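PDB 5AWO: isomaltodextranase from Arthrobacter globiformis, which hydrolyses alpha-1,6-glucosidic linkages of dextran, removing successive isomaltose units from the non-reducing ends of the chains. Local coordinates for residues His221-Tyr226 with Gly254-Ala259. Sequence-based numbering, arbitrary orientation.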
loop_
_atom_site.group_PDB
_atom_site.type_symbol
_atom_site.label_atom_id
_atom_site.label_comp_id
_atom_site.label_asym_id
_atom_site.label_seq_id
_atom_site.Cartn_x
_atom_site.Cartn_y
_atom_site.Cartn_z
ATOM N N HIS A 221 23.779 7.773 -5.673
ATOM C CA HIS A 221 23.312 8.689 -6.731
ATOM C C HIS A 221 22.621 9.933 -6.243
ATOM O O HIS A 221 22.376 10.848 -7.037
ATOM C CB HIS A 221 22.501 7.914 -7.765
ATOM C CG HIS A 221 23.318 6.855 -8.410
ATOM N ND1 HIS A 221 23.502 5.615 -7.846
ATOM C CD2 HIS A 221 24.145 6.900 -9.484
ATOM C CE1 HIS A 221 24.350 4.918 -8.579
ATOM N NE2 HIS A 221 24.762 5.683 -9.580
ATOM N N GLY A 222 22.339 9.994 -4.931
ATOM C CA GLY A 222 21.866 11.213 -4.293
ATOM C C GLY A 222 20.361 11.379 -4.269
ATOM O O GLY A 222 19.620 10.777 -5.062
ATOM N N ARG A 223 19.933 12.283 -3.403
ATOM C CA ARG A 223 18.526 12.483 -3.122
ATOM C C ARG A 223 17.771 13.120 -4.283
ATOM O O ARG A 223 16.666 12.705 -4.629
ATOM C CB ARG A 223 18.398 13.359 -1.869
ATOM C CG ARG A 223 16.983 13.592 -1.411
ATOM C CD ARG A 223 16.350 12.296 -0.987
ATOM N NE ARG A 223 15.004 12.539 -0.480
ATOM C CZ ARG A 223 14.121 11.591 -0.191
ATOM N NH1 ARG A 223 14.445 10.318 -0.364
ATOM N NH2 ARG A 223 12.927 11.924 0.281
ATOM N N ALA A 224 18.353 14.143 -4.901
ATOM C CA ALA A 224 17.651 14.831 -5.967
ATOM C C ALA A 224 17.457 13.895 -7.159
ATOM O O ALA A 224 16.395 13.867 -7.774
ATOM C CB ALA A 224 18.411 16.101 -6.380
ATOM N N ASN A 225 18.474 13.097 -7.456
ATOM C CA ASN A 225 18.395 12.158 -8.568
ATOM C C ASN A 225 17.358 11.063 -8.317
ATOM O O ASN A 225 16.630 10.678 -9.217
ATOM C CB ASN A 225 19.756 11.541 -8.846
ATOM C CG ASN A 225 20.697 12.501 -9.540
ATOM O OD1 ASN A 225 20.260 13.496 -10.122
ATOM N ND2 ASN A 225 21.971 12.210 -9.476
ATOM N N TYR A 226 17.288 10.589 -7.084
ATOM C CA TYR A 226 16.266 9.615 -6.687
ATOM C C TYR A 226 14.864 10.172 -6.844
ATOM O O TYR A 226 13.978 9.524 -7.420
ATOM C CB TYR A 226 16.515 9.237 -5.228
ATOM C CG TYR A 226 15.571 8.204 -4.641
ATOM C CD1 TYR A 226 15.561 6.904 -5.108
ATOM C CD2 TYR A 226 14.731 8.528 -3.601
ATOM C CE1 TYR A 226 14.723 5.959 -4.559
ATOM C CE2 TYR A 226 13.898 7.581 -3.024
ATOM C CZ TYR A 226 13.901 6.302 -3.500
ATOM O OH TYR A 226 13.080 5.330 -2.936
ATOM N N GLY A 254 8.962 8.705 4.273
ATOM C CA GLY A 254 8.509 8.164 3.012
ATOM C C GLY A 254 8.055 9.157 1.945
ATOM O O GLY A 254 7.291 8.785 1.050
ATOM N N SER A 255 8.551 10.395 1.990
ATOM C CA SER A 255 7.977 11.430 1.138
ATOM C C SER A 255 8.096 11.164 -0.377
ATOM O O SER A 255 7.137 11.365 -1.109
ATOM C CB SER A 255 8.590 12.793 1.482
ATOM O OG SER A 255 9.961 12.813 1.216
ATOM N N ALA A 256 9.265 10.729 -0.822
ATOM C CA ALA A 256 9.497 10.511 -2.251
ATOM C C ALA A 256 8.685 9.333 -2.768
ATOM O O ALA A 256 8.119 9.358 -3.888
ATOM C CB ALA A 256 10.975 10.327 -2.526
ATOM N N GLU A 257 8.619 8.282 -1.954
ATOM C CA GLU A 257 7.867 7.086 -2.320
ATOM C C GLU A 257 6.365 7.321 -2.345
ATOM O O GLU A 257 5.652 6.889 -3.252
ATOM C CB GLU A 257 8.268 5.952 -1.355
ATOM C CG GLU A 257 9.752 5.547 -1.464
ATOM C CD GLU A 257 10.723 6.348 -0.612
ATOM O OE1 GLU A 257 10.288 7.277 0.101
ATOM O OE2 GLU A 257 11.939 6.043 -0.669
ATOM N N LEU A 258 5.874 8.056 -1.353
ATOM C CA LEU A 258 4.464 8.429 -1.301
ATOM C C LEU A 258 4.074 9.273 -2.530
ATOM O O LEU A 258 3.009 9.081 -3.127
ATOM C CB LEU A 258 4.216 9.208 -0.024
ATOM C CG LEU A 258 2.849 9.834 0.140
ATOM C CD1 LEU A 258 1.776 8.771 0.257
ATOM C CD2 LEU A 258 2.910 10.695 1.381
ATOM N N ALA A 259 4.961 10.201 -2.895
ATOM C CA ALA A 259 4.692 11.121 -4.034
ATOM C C ALA A 259 4.647 10.411 -5.372
ATOM O O ALA A 259 4.010 10.907 -6.305
ATOM C CB ALA A 259 5.743 12.213 -4.080
HETATM O O HOH W 1 14.103 7.414 0.495
HETATM O O HOH W 2 11.567 9.554 0.668
#
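The first turn of helix 223-237, with Gly222 at its N-cap position, faces helix 251-260, and the closest backbone pair is Tyr226 and Ala256, 8.1 Å between CA atoms. Long side chains of the first helix span this gap. The CB bond of Tyr226 points toward the second helix, and CG trans to N (chi1 -179°) carries the phenol out to Glu257. Tyr226 OH donates a 2.6 Å hydrogen bond to Glu257 OE2. The oxygen is met on its anti side, 32° out of the carboxylate plane, and ring and carboxylate planes are 56° apart. The backbone N of Met250 also binds OE2. Both helices belong to the TIM barrel of this GH27 enzyme; in sequence they precede and follow strand 242-245. The Glu257 side chain lies about 10 Å from that of Asp262, the probable proton donor. Ala256 CB packs 4.0 Å from Tyr226 CE2 and 3.8 Å from Arg223 NH2. The guanidinium of Arg223 reaches the second helix largely through water. One water accepts from Arg223 NH2 (2.8 Å) and Ala256 N, and lies 2.7 Å from Glu257 OE1, to which it can donate. A second water is hydrogen-bonded to Glu257 OE2 and, weakly, to Arg223 NH1. The direct charge partner of Arg223 NH1 is Glu207, and Arg223 NH2 also bonds Gln252.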